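Local coordinates for nucleotidyltransferase-like protein (Exiguobacterium sibiricum, PDB 3C18) that is of uncertain function but probably belongs to the nucleotidyltransferases, with a substrate-binding-like helical domain and a helix-turn-helix domain added, at residues D148-V153 against E192-S197; I97-R100 against L104-L107; S272-K277 against L283-P288. One frame throughout, in Å; residues are numbered along the deposited sequence.

Contact 1. Residues D148-V153 against E192-S197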
ATOM      1  N   ASP A 148     -18.901   4.240   6.215  1.00 25.60           N
ATOM      2  CA  ASP A 148     -17.494   4.565   5.921  1.00 28.01           C
ATOM      3  C   ASP A 148     -16.611   4.487   7.174  1.00 26.53           C
ATOM      4  O   ASP A 148     -15.455   4.071   7.139  1.00 28.58           O
ATOM      5  CB  ASP A 148     -17.428   5.940   5.288  1.00 29.27           C
ATOM      6  CG  ASP A 148     -17.937   5.943   3.853  1.00 35.95           C
ATOM      7  OD1 ASP A 148     -17.215   5.421   2.987  1.00 30.81           O
ATOM      8  OD2 ASP A 148     -19.019   6.473   3.595  1.00 32.57           O
ATOM      9  N   ALA A 149     -17.169   4.892   8.294  1.00 26.34           N
ATOM     10  CA  ALA A 149     -16.440   4.830   9.570  1.00 26.09           C
ATOM     11  C   ALA A 149     -16.187   3.383   9.931  1.00 26.85           C
ATOM     12  O   ALA A 149     -15.129   3.007  10.419  1.00 28.26           O
ATOM     13  CB  ALA A 149     -17.238   5.526  10.700  1.00 26.01           C
ATOM     14  N   TYR A 150     -17.199   2.567   9.701  1.00 24.91           N
ATOM     15  CA  TYR A 150     -17.092   1.123   9.944  1.00 24.25           C
ATOM     16  C   TYR A 150     -15.942   0.559   9.188  1.00 27.21           C
ATOM     17  O   TYR A 150     -15.171  -0.237   9.709  1.00 28.51           O
ATOM     18  CB  TYR A 150     -18.340   0.385   9.510  1.00 23.90           C
ATOM     19  CG  TYR A 150     -18.375  -1.072   9.900  1.00 22.90           C
ATOM     20  CD1 TYR A 150     -17.659  -2.024   9.188  1.00 30.17           C
ATOM     21  CD2 TYR A 150     -19.090  -1.488  11.011  1.00 26.64           C
ATOM     22  CE1 TYR A 150     -17.682  -3.384   9.549  1.00 25.50           C
ATOM     23  CE2 TYR A 150     -19.132  -2.851  11.382  1.00 20.01           C
ATOM     24  CZ  TYR A 150     -18.443  -3.794  10.648  1.00 26.25           C
ATOM     25  OH  TYR A 150     -18.489  -5.134  11.016  1.00 29.69           O
ATOM     26  N   THR A 151     -15.783   1.020   7.956  1.00 31.09           N
ATOM     27  CA  THR A 151     -14.696   0.537   7.117  1.00 29.23           C
ATOM     28  C   THR A 151     -13.347   0.786   7.769  1.00 28.77           C
ATOM     29  O   THR A 151     -12.512  -0.095   7.846  1.00 32.68           O
ATOM     30  CB  THR A 151     -14.736   1.133   5.675  1.00 32.88           C
ATOM     31  OG1 THR A 151     -15.962   0.751   5.038  1.00 28.87           O
ATOM     32  CG2 THR A 151     -13.603   0.594   4.875  1.00 33.20           C
ATOM     33  N   HIS A 152     -13.143   2.000   8.269  1.00 28.95           N
ATOM     34  CA  HIS A 152     -11.863   2.376   8.882  1.00 25.62           C
ATOM     35  C   HIS A 152     -11.665   1.742  10.240  1.00 24.19           C
ATOM     36  O   HIS A 152     -10.581   1.296  10.569  1.00 23.30           O
ATOM     37  CB  HIS A 152     -11.696   3.890   8.913  1.00 27.32           C
ATOM     38  CG  HIS A 152     -11.566   4.468   7.547  1.00 28.67           C
ATOM     39  ND1 HIS A 152     -10.350   4.844   7.012  1.00 33.06           N
ATOM     40  CD2 HIS A 152     -12.479   4.652   6.563  1.00 32.46           C
ATOM     41  CE1 HIS A 152     -10.530   5.284   5.780  1.00 36.87           C
ATOM     42  NE2 HIS A 152     -11.806   5.165   5.478  1.00 31.01           N
ATOM     43  N   VAL A 153     -12.749   1.633  10.988  1.00 23.44           N
ATOM     44  CA  VAL A 153     -12.655   1.028  12.306  1.00 25.41           C
ATOM     45  C   VAL A 153     -12.227  -0.423  12.163  1.00 25.80           C
ATOM     46  O   VAL A 153     -11.386  -0.928  12.912  1.00 30.12           O
ATOM     47  CB  VAL A 153     -13.954   1.116  13.096  1.00 29.46           C
ATOM     48  CG1 VAL A 153     -13.955   0.074  14.178  1.00 26.91           C
ATOM     49  CG2 VAL A 153     -14.075   2.528  13.678  1.00 24.06           C
ATOM     50  N   GLU A 192     -14.571  -9.252  17.980  1.00 39.28           N
ATOM     51  CA  GLU A 192     -15.676 -10.202  18.060  1.00 40.30           C
ATOM     52  C   GLU A 192     -16.950  -9.448  18.416  1.00 39.30           C
ATOM     53  O   GLU A 192     -18.004  -9.685  17.854  1.00 40.40           O
ATOM     54  CB  GLU A 192     -15.366 -11.279  19.110  1.00 40.91           C
ATOM     55  CG  GLU A 192     -16.096 -12.574  18.896  1.00 49.01           C
ATOM     56  CD  GLU A 192     -15.568 -13.707  19.774  1.00 54.25           C
ATOM     57  OE1 GLU A 192     -15.403 -13.471  20.993  1.00 57.60           O
ATOM     58  OE2 GLU A 192     -15.338 -14.828  19.245  1.00 47.25           O
ATOM     59  N   GLN A 193     -16.815  -8.523  19.350  1.00 38.78           N
ATOM     60  CA  GLN A 193     -17.925  -7.673  19.782  1.00 40.00           C
ATOM     61  C   GLN A 193     -18.478  -6.895  18.627  1.00 37.96           C
ATOM     62  O   GLN A 193     -19.667  -6.608  18.584  1.00 37.26           O
ATOM     63  CB  GLN A 193     -17.487  -6.601  20.785  1.00 40.39           C
ATOM     64  CG  GLN A 193     -17.202  -6.996  22.196  1.00 45.95           C
ATOM     65  CD  GLN A 193     -16.485  -5.834  22.915  1.00 62.34           C
ATOM     66  OE1 GLN A 193     -16.708  -4.624  22.595  1.00 57.67           O
ATOM     67  NE2 GLN A 193     -15.592  -6.183  23.853  1.00 63.02           N
ATOM     68  N   LEU A 194     -17.582  -6.450  17.754  1.00 38.02           N
ATOM     69  CA  LEU A 194     -17.973  -5.614  16.603  1.00 38.26           C
ATOM     70  C   LEU A 194     -18.710  -6.492  15.603  1.00 38.98           C
ATOM     71  O   LEU A 194     -19.742  -6.115  15.074  1.00 38.39           O
ATOM     72  CB  LEU A 194     -16.759  -4.915  15.940  1.00 39.10           C
ATOM     73  CG  LEU A 194     -17.048  -4.075  14.677  1.00 33.45           C
ATOM     74  CD1 LEU A 194     -18.048  -3.033  14.967  1.00 34.78           C
ATOM     75  CD2 LEU A 194     -15.777  -3.437  14.029  1.00 29.05           C
ATOM     76  N   LEU A 195     -18.198  -7.693  15.383  1.00 37.18           N
ATOM     77  CA  LEU A 195     -18.780  -8.541  14.350  1.00 38.98           C
ATOM     78  C   LEU A 195     -20.107  -9.079  14.790  1.00 39.13           C
ATOM     79  O   LEU A 195     -21.087  -9.039  14.066  1.00 40.34           O
ATOM     80  CB  LEU A 195     -17.878  -9.725  13.997  1.00 40.27           C
ATOM     81  CG  LEU A 195     -16.638  -9.416  13.163  1.00 44.30           C
ATOM     82  CD1 LEU A 195     -16.056 -10.677  12.563  1.00 41.69           C
ATOM     83  CD2 LEU A 195     -16.982  -8.409  12.096  1.00 46.33           C
ATOM     84  N   LEU A 196     -20.119  -9.600  15.995  1.00 38.77           N
ATOM     85  CA  LEU A 196     -21.290 -10.349  16.478  1.00 37.96           C
ATOM     86  C   LEU A 196     -22.232  -9.451  17.226  1.00 40.19           C
ATOM     87  O   LEU A 196     -23.097  -9.898  17.961  1.00 39.38           O
ATOM     88  CB  LEU A 196     -20.836 -11.487  17.382  1.00 38.62           C
ATOM     89  CG  LEU A 196     -19.776 -12.403  16.761  1.00 40.17           C
ATOM     90  CD1 LEU A 196     -19.381 -13.489  17.789  1.00 36.70           C
ATOM     91  CD2 LEU A 196     -20.284 -13.001  15.449  1.00 36.29           C
ATOM     92  N   SER A 197     -22.032  -8.163  17.034  1.00 40.07           N
ATOM     93  CA  SER A 197     -22.813  -7.152  17.742  1.00 40.30           C
ATOM     94  C   SER A 197     -24.242  -7.216  17.297  1.00 42.84           C
ATOM     95  O   SER A 197     -24.528  -7.505  16.130  1.00 43.35           O
ATOM     96  CB  SER A 197     -22.287  -5.728  17.448  1.00 43.07           C
ATOM     97  OG  SER A 197     -23.004  -4.750  18.184  1.00 37.95           O
TER
HETATM   98  O   HOH W   1     -20.440  -5.803  12.431  1.00 46.49           O
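Tyr150 and Leu194 mark the nearest approach of the two backbones, their CA atoms 9.5 Å apart, a spacing that leaves the gap between the helices to be bridged by side chains. The pairing belongs to the all-helical domain, similar in sequence to the YgxA substrate-binding domain, and sets a turn of helix 146-167 against the last turn of helix 185-195, with no direct hydrogen bond between the two segments. Tyr150 swings its ring across because CG stands anti to the backbone N (chi1 -172°), which lets the phenol span the gap to Leu194 and Leu195. Leu194 reaches back from the opposite direction, and its CD1 lies 3.7 Å from Tyr150 CE2. The two methyls of this leucine divide the work: while CD1 meets the tyrosine, CD2 turns to Val153 CG1 at 4.0 Å, so that one fork engages residues a helical turn apart. Leu195 points its CB away from the other helix, yet its CD2 stands 3.8 Å from Tyr150 OH, the two side chains crossing at about a right angle. From helix 201-218, Leu201 packs on Tyr150, and Ala208 and Leu209 on Val153, which places the contact in a buried seam of three helices. The seam extends into the dimer: the phenol of Tyr150 is hydrogen-bonded to that of Tyr150 of the second subunit, and Leu195 packs on the same tyrosine of that chain. The buried hydroxyl thus has both a phenol of the other subunit and a water as partners. Within this chain the water completes the link, sitting 2.5 Å from Tyr150 OH and donating a hydrogen bond to Leu194 O at 2.8 Å.

Contact 2. Residues I97-R100 against L104-L107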
ATOM      1  N   ILE A  97      18.835 -24.654  -6.051  1.00 40.74           N
ATOM      2  CA  ILE A  97      19.320 -25.181  -7.328  1.00 38.55           C
ATOM      3  C   ILE A  97      20.738 -24.721  -7.535  1.00 38.09           C
ATOM      4  O   ILE A  97      21.560 -25.426  -8.108  1.00 40.59           O
ATOM      5  CB  ILE A  97      18.455 -24.681  -8.526  1.00 37.52           C
ATOM      6  CG1 ILE A  97      17.076 -25.330  -8.499  1.00 38.75           C
ATOM      7  CG2 ILE A  97      19.100 -24.988  -9.838  1.00 38.29           C
ATOM      8  CD1 ILE A  97      17.108 -26.815  -8.455  1.00 31.35           C
ATOM      9  N   PHE A  98      21.026 -23.533  -7.036  1.00 35.04           N
ATOM     10  CA  PHE A  98      22.326 -22.913  -7.252  1.00 36.36           C
ATOM     11  C   PHE A  98      22.513 -21.742  -6.343  1.00 36.99           C
ATOM     12  O   PHE A  98      21.569 -21.020  -6.058  1.00 35.46           O
ATOM     13  CB  PHE A  98      22.429 -22.430  -8.706  1.00 33.76           C
ATOM     14  CG  PHE A  98      23.605 -21.541  -8.966  1.00 38.25           C
ATOM     15  CD1 PHE A  98      24.840 -22.079  -9.279  1.00 32.76           C
ATOM     16  CD2 PHE A  98      23.484 -20.166  -8.879  1.00 34.51           C
ATOM     17  CE1 PHE A  98      25.927 -21.256  -9.501  1.00 38.58           C
ATOM     18  CE2 PHE A  98      24.562 -19.347  -9.087  1.00 33.27           C
ATOM     19  CZ  PHE A  98      25.783 -19.881  -9.398  1.00 37.26           C
ATOM     20  N   GLU A  99      23.745 -21.552  -5.898  1.00 38.37           N
ATOM     21  CA  GLU A  99      24.062 -20.365  -5.109  1.00 39.68           C
ATOM     22  C   GLU A  99      25.528 -20.032  -5.094  1.00 39.22           C
ATOM     23  O   GLU A  99      26.381 -20.867  -5.329  1.00 39.99           O
ATOM     24  CB  GLU A  99      23.542 -20.495  -3.675  1.00 40.16           C
ATOM     25  CG  GLU A  99      24.129 -21.668  -2.918  1.00 44.12           C
ATOM     26  CD  GLU A  99      23.805 -21.641  -1.435  1.00 41.45           C
ATOM     27  OE1 GLU A  99      23.679 -20.543  -0.859  1.00 40.30           O
ATOM     28  OE2 GLU A  99      23.684 -22.726  -0.839  1.00 41.79           O
ATOM     29  N   ARG A 100      25.784 -18.759  -4.863  1.00 40.75           N
ATOM     30  CA  ARG A 100      27.123 -18.266  -4.663  1.00 39.95           C
ATOM     31  C   ARG A 100      27.237 -17.714  -3.264  1.00 41.27           C
ATOM     32  O   ARG A 100      26.325 -17.079  -2.764  1.00 39.94           O
ATOM     33  CB  ARG A 100      27.466 -17.155  -5.652  1.00 39.83           C
ATOM     34  CG  ARG A 100      27.746 -17.619  -7.069  1.00 42.25           C
ATOM     35  CD  ARG A 100      28.193 -16.438  -7.928  1.00 38.62           C
ATOM     36  NE  ARG A 100      28.620 -16.871  -9.249  1.00 40.24           N
ATOM     37  CZ  ARG A 100      27.837 -16.886 -10.320  1.00 48.33           C
ATOM     38  NH1 ARG A 100      26.586 -16.480 -10.230  1.00 41.19           N
ATOM     39  NH2 ARG A 100      28.310 -17.301 -11.488  1.00 48.48           N
ATOM     40  N   LEU A 104      22.011 -18.507  -0.202  1.00 33.31           N
ATOM     41  CA  LEU A 104      20.685 -19.086   0.069  1.00 33.99           C
ATOM     42  C   LEU A 104      20.707 -19.973   1.302  1.00 34.96           C
ATOM     43  O   LEU A 104      19.720 -20.069   2.009  1.00 34.16           O
ATOM     44  CB  LEU A 104      20.124 -19.857  -1.115  1.00 33.67           C
ATOM     45  CG  LEU A 104      19.593 -18.991  -2.239  1.00 33.89           C
ATOM     46  CD1 LEU A 104      19.231 -19.860  -3.443  1.00 34.75           C
ATOM     47  CD2 LEU A 104      18.383 -18.172  -1.760  1.00 31.63           C
ATOM     48  N   THR A 105      21.836 -20.617   1.557  1.00 37.13           N
ATOM     49  CA  THR A 105      21.946 -21.500   2.728  1.00 38.38           C
ATOM     50  C   THR A 105      21.874 -20.658   3.998  1.00 39.44           C
ATOM     51  O   THR A 105      21.201 -21.008   4.968  1.00 41.44           O
ATOM     52  CB  THR A 105      23.241 -22.367   2.705  1.00 41.11           C
ATOM     53  OG1 THR A 105      23.103 -23.387   1.703  1.00 39.33           O
ATOM     54  CG2 THR A 105      23.480 -23.026   4.071  1.00 37.89           C
ATOM     55  N   ASP A 106      22.537 -19.513   3.948  1.00 38.65           N
ATOM     56  CA  ASP A 106      22.573 -18.590   5.077  1.00 37.11           C
ATOM     57  C   ASP A 106      21.216 -17.941   5.249  1.00 37.57           C
ATOM     58  O   ASP A 106      20.784 -17.680   6.360  1.00 37.15           O
ATOM     59  CB  ASP A 106      23.572 -17.453   4.845  1.00 39.14           C
ATOM     60  CG  ASP A 106      25.006 -17.901   4.931  1.00 44.88           C
ATOM     61  OD1 ASP A 106      25.253 -19.094   5.255  1.00 55.08           O
ATOM     62  OD2 ASP A 106      25.886 -17.040   4.680  1.00 52.07           O
ATOM     63  N   LEU A 107      20.573 -17.653   4.122  1.00 37.31           N
ATOM     64  CA  LEU A 107      19.282 -16.931   4.120  1.00 35.30           C
ATOM     65  C   LEU A 107      18.212 -17.781   4.818  1.00 36.31           C
ATOM     66  O   LEU A 107      17.402 -17.290   5.615  1.00 36.23           O
ATOM     67  CB  LEU A 107      18.871 -16.538   2.687  1.00 36.79           C
ATOM     68  CG  LEU A 107      17.614 -15.680   2.537  1.00 36.49           C
ATOM     69  CD1 LEU A 107      17.562 -14.692   3.637  1.00 39.27           C
ATOM     70  CD2 LEU A 107      17.557 -14.964   1.208  1.00 38.38           C
TER
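Glu99 reaches Leu104 and Thr105 by way of a chi1 of 60°, which tucks CG between its backbone N and carbonyl carbon, and of a chain extended beyond CG that delivers the carboxylate to the start of helix 103-110. Thr105 answers with OG1 turned beside its own backbone N (chi1 -73°), on the side where the carboxylate arrives, the two side chains crossing at about a right angle. Thr105 OG1 donates to Glu99 OE2 at 2.7 Å, and OE2 receives it on its syn lone pair, the side of the other oxygen. That other oxygen is shared by two first-turn amides: Thr105 N gives the straighter bond to Glu99 OE1 (3.0 Å, 157°), while Leu104 N comes in at 2.7 Å but more bent. The position of OE1 is less certain, so these two lengths are doubtful in detail. Strand 95-99 is an edge strand of the mixed sheet in the nucleotidyltransferase-like domain, and just before Glu99 it forms a classic beta bulge, Ile97 and Phe98 both facing Ile22. Phe98 itself points away from the helix, but its carbonyl O touches Leu104 CD1 at 3.7 Å, and the same leucine packs on Ile23 and Ile96.

Contact 3. Residues S272-K277 against L283-P288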
ATOM      1  N   SER A 272       9.401  21.884  20.868  1.00 29.00           N
ATOM      2  CA  SER A 272       9.935  23.177  21.133  1.00 28.56           C
ATOM      3  C   SER A 272      10.248  23.921  19.853  1.00 26.93           C
ATOM      4  O   SER A 272      10.038  23.446  18.777  1.00 26.48           O
ATOM      5  CB  SER A 272      11.211  23.086  21.985  1.00 30.56           C
ATOM      6  OG  SER A 272      12.211  22.321  21.323  1.00 39.63           O
ATOM      7  N   TYR A 273      10.711  25.128  20.030  1.00 26.27           N
ATOM      8  CA  TYR A 273      10.914  26.039  18.942  1.00 25.59           C
ATOM      9  C   TYR A 273      12.232  26.758  19.094  1.00 26.56           C
ATOM     10  O   TYR A 273      12.491  27.323  20.132  1.00 28.75           O
ATOM     11  CB  TYR A 273       9.792  27.042  18.944  1.00 27.79           C
ATOM     12  CG  TYR A 273       8.415  26.423  18.908  1.00 26.22           C
ATOM     13  CD1 TYR A 273       7.827  26.072  17.720  1.00 25.27           C
ATOM     14  CD2 TYR A 273       7.725  26.160  20.084  1.00 27.10           C
ATOM     15  CE1 TYR A 273       6.546  25.502  17.685  1.00 26.46           C
ATOM     16  CE2 TYR A 273       6.474  25.587  20.062  1.00 31.86           C
ATOM     17  CZ  TYR A 273       5.885  25.266  18.855  1.00 29.30           C
ATOM     18  OH  TYR A 273       4.627  24.697  18.829  1.00 33.27           O
ATOM     19  N   GLN A 274      13.031  26.759  18.043  1.00 24.52           N
ATOM     20  CA  GLN A 274      14.354  27.363  18.061  1.00 27.44           C
ATOM     21  C   GLN A 274      14.505  28.423  17.004  1.00 27.20           C
ATOM     22  O   GLN A 274      14.480  28.136  15.814  1.00 27.21           O
ATOM     23  CB  GLN A 274      15.419  26.298  17.811  1.00 28.90           C
ATOM     24  CG  GLN A 274      15.577  25.276  18.931  1.00 48.86           C
ATOM     25  CD  GLN A 274      16.702  24.265  18.655  1.00 58.24           C
ATOM     26  OE1 GLN A 274      17.432  24.379  17.654  1.00 64.29           O
ATOM     27  NE2 GLN A 274      16.841  23.273  19.541  1.00 51.72           N
ATOM     28  N   ARG A 275      14.682  29.656  17.425  1.00 26.32           N
ATOM     29  CA  ARG A 275      14.756  30.744  16.469  1.00 24.77           C
ATOM     30  C   ARG A 275      16.149  30.898  15.940  1.00 24.44           C
ATOM     31  O   ARG A 275      17.112  30.943  16.686  1.00 27.02           O
ATOM     32  CB  ARG A 275      14.256  32.060  17.055  1.00 26.66           C
ATOM     33  CG  ARG A 275      14.128  33.144  15.993  1.00 26.10           C
ATOM     34  CD  ARG A 275      13.433  34.377  16.512  1.00 30.15           C
ATOM     35  NE  ARG A 275      14.141  34.927  17.654  1.00 24.34           N
ATOM     36  CZ  ARG A 275      15.289  35.587  17.590  1.00 24.07           C
ATOM     37  NH1 ARG A 275      15.876  35.786  16.421  1.00 27.70           N
ATOM     38  NH2 ARG A 275      15.850  36.054  18.699  1.00 29.69           N
ATOM     39  N   THR A 276      16.229  30.999  14.626  1.00 26.37           N
ATOM     40  CA  THR A 276      17.515  31.128  13.943  1.00 23.89           C
ATOM     41  C   THR A 276      18.088  32.498  14.267  1.00 24.35           C
ATOM     42  O   THR A 276      17.421  33.527  14.165  1.00 24.13           O
ATOM     43  CB  THR A 276      17.392  30.842  12.442  1.00 22.74           C
ATOM     44  OG1 THR A 276      16.885  29.517  12.280  1.00 27.26           O
ATOM     45  CG2 THR A 276      18.733  30.945  11.741  1.00 25.41           C
ATOM     46  N   LYS A 277      19.335  32.504  14.716  1.00 23.28           N
ATOM     47  CA  LYS A 277      19.965  33.746  15.057  1.00 22.99           C
ATOM     48  C   LYS A 277      19.944  34.678  13.851  1.00 20.61           C
ATOM     49  O   LYS A 277      20.306  34.299  12.763  1.00 22.64           O
ATOM     50  CB  LYS A 277      21.385  33.541  15.592  1.00 20.57           C
ATOM     51  CG  LYS A 277      21.392  33.006  16.975  1.00 25.13           C
ATOM     52  CD  LYS A 277      22.813  32.970  17.566  1.00 22.59           C
ATOM     53  CE  LYS A 277      22.719  32.557  19.002  1.00 27.75           C
ATOM     54  NZ  LYS A 277      24.063  32.418  19.629  1.00 19.90           N
ATOM     55  N   LEU A 283      12.520  27.068  13.841  1.00 21.80           N
ATOM     56  CA  LEU A 283      12.371  25.682  13.446  1.00 18.83           C
ATOM     57  C   LEU A 283      11.750  24.971  14.614  1.00 19.91           C
ATOM     58  O   LEU A 283      12.149  25.173  15.735  1.00 23.43           O
ATOM     59  CB  LEU A 283      13.730  25.027  13.142  1.00 22.87           C
ATOM     60  CG  LEU A 283      14.238  25.217  11.697  1.00 29.59           C
ATOM     61  CD1 LEU A 283      13.781  26.533  11.181  1.00 34.39           C
ATOM     62  CD2 LEU A 283      15.714  25.147  11.690  1.00 35.93           C
ATOM     63  N   VAL A 284      10.736  24.161  14.320  1.00 21.13           N
ATOM     64  CA  VAL A 284      10.121  23.303  15.310  1.00 20.35           C
ATOM     65  C   VAL A 284      11.044  22.138  15.518  1.00 24.33           C
ATOM     66  O   VAL A 284      11.599  21.608  14.559  1.00 24.50           O
ATOM     67  CB  VAL A 284       8.763  22.803  14.858  1.00 22.93           C
ATOM     68  CG1 VAL A 284       8.056  22.142  16.001  1.00 23.54           C
ATOM     69  CG2 VAL A 284       7.965  24.016  14.265  1.00 19.89           C
ATOM     70  N   THR A 285      11.218  21.757  16.791  1.00 24.74           N
ATOM     71  CA  THR A 285      12.136  20.672  17.156  1.00 23.68           C
ATOM     72  C   THR A 285      11.460  19.714  18.118  1.00 23.95           C
ATOM     73  O   THR A 285      10.482  20.067  18.809  1.00 24.68           O
ATOM     74  CB  THR A 285      13.474  21.201  17.742  1.00 28.81           C
ATOM     75  OG1 THR A 285      13.244  21.808  19.011  1.00 36.43           O
ATOM     76  CG2 THR A 285      14.105  22.238  16.832  1.00 24.15           C
ATOM     77  N   TYR A 286      11.902  18.477  18.021  1.00 24.70           N
ATOM     78  CA  TYR A 286      11.283  17.343  18.704  1.00 22.93           C
ATOM     79  C   TYR A 286      12.310  16.500  19.399  1.00 25.44           C
ATOM     80  O   TYR A 286      13.424  16.255  18.882  1.00 24.98           O
ATOM     81  CB  TYR A 286      10.561  16.466  17.702  1.00 26.09           C
ATOM     82  CG  TYR A 286       9.584  17.227  16.848  1.00 22.84           C
ATOM     83  CD1 TYR A 286       8.344  17.553  17.314  1.00 24.80           C
ATOM     84  CD2 TYR A 286       9.942  17.672  15.583  1.00 27.13           C
ATOM     85  CE1 TYR A 286       7.454  18.261  16.532  1.00 19.74           C
ATOM     86  CE2 TYR A 286       9.045  18.379  14.796  1.00 18.76           C
ATOM     87  CZ  TYR A 286       7.785  18.661  15.286  1.00 30.63           C
ATOM     88  OH  TYR A 286       6.853  19.374  14.544  1.00 22.84           O
ATOM     89  N   GLU A 287      11.945  16.058  20.592  1.00 26.58           N
ATOM     90  CA  GLU A 287      12.890  15.276  21.391  1.00 25.16           C
ATOM     91  C   GLU A 287      12.144  14.235  22.227  1.00 27.17           C
ATOM     92  O   GLU A 287      11.144  14.567  22.812  1.00 21.86           O
ATOM     93  CB  GLU A 287      13.644  16.214  22.341  1.00 30.02           C
ATOM     94  CG  GLU A 287      14.935  15.639  22.906  1.00 30.73           C
ATOM     95  CD  GLU A 287      15.691  16.663  23.761  1.00 46.38           C
ATOM     96  OE1 GLU A 287      15.059  17.672  24.172  1.00 42.40           O
ATOM     97  OE2 GLU A 287      16.916  16.455  23.983  1.00 49.51           O
ATOM     98  N   PRO A 288      12.640  12.997  22.276  1.00 31.35           N
ATOM     99  CA  PRO A 288      11.953  12.046  23.144  1.00 36.27           C
ATOM    100  C   PRO A 288      12.138  12.418  24.604  1.00 39.80           C
ATOM    101  O   PRO A 288      13.219  12.828  25.036  1.00 37.00           O
ATOM    102  CB  PRO A 288      12.627  10.700  22.837  1.00 36.37           C
ATOM    103  CG  PRO A 288      13.667  10.975  21.795  1.00 36.11           C
ATOM    104  CD  PRO A 288      13.904  12.463  21.756  1.00 34.34           C
TER
HETATM  105  O   HOH W   2      12.003  19.649  21.494  1.00 32.41           O
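Ser272 and Thr285, Tyr273 and Val284, and Gln274 and Leu283 pair in antiparallel fashion in the beta hairpin of the helix-turn-helix domain, consistent with the wing of a winged helix. The tight part is the backbone: the Ser272–Thr285 and Gln274–Leu283 pairs exchange four hydrogen bonds, among them Gln274 N to Leu283 O at 2.9 Å and a nearly straight 169°. Between them, the non-hydrogen-bonded pair of Tyr273 and Val284 directs its side chains to one face, where they run side by side the same way and Tyr273 CE1 lies 4.0 Å from Val284 CG2. Arg59 of the second subunit makes a cation-pi contact with this ring, Arg64 of that subunit bonds its hydroxyl, and Tyr58 of the same chain packs on Val284; Leu283 pairs antiparallel with a strand of that chain, so the sheet runs on across the interface. With Val284 cut back to an alanine, the Tyr273 ring would probably lose the CG2 methyl beside it, and the packing against Tyr58 of the second subunit would thin. The contact is looser at exposed Gln274, whose CD lies 3.8 Å from Thr285 CG2, and at the turn end, where Thr276 OG1 only grazes Leu283 CD1 at 4.4 Å. On the face that Gln274 shares with buried Thr285, the close part is Ser272 OG, 2.6 Å from Thr285 OG1, with a water 2.7 Å from that same Ser272 OG.

The three contacts follow one another along the chain, contact 2 first, then contact 1, then contact 3, and each falls in a different family region: nucleotidyltransferase-like, substrate-binding-like and helix-turn-helix. They share no helix, strand or sheet. Their centres lie 41 to 49 Å apart and even the closest pair, contacts 1 and 3, keeps about 24 Å between nearest atoms. Contacts 1 and 2 sit on opposite sides of the chain's centre. Contact 2 is internal to its own subunit, whereas contacts 1 and 3 both meet the second subunit, one through packed helices and the other through a hairpin whose sheet runs on into that chain, so two separate regions contribute to the dimer.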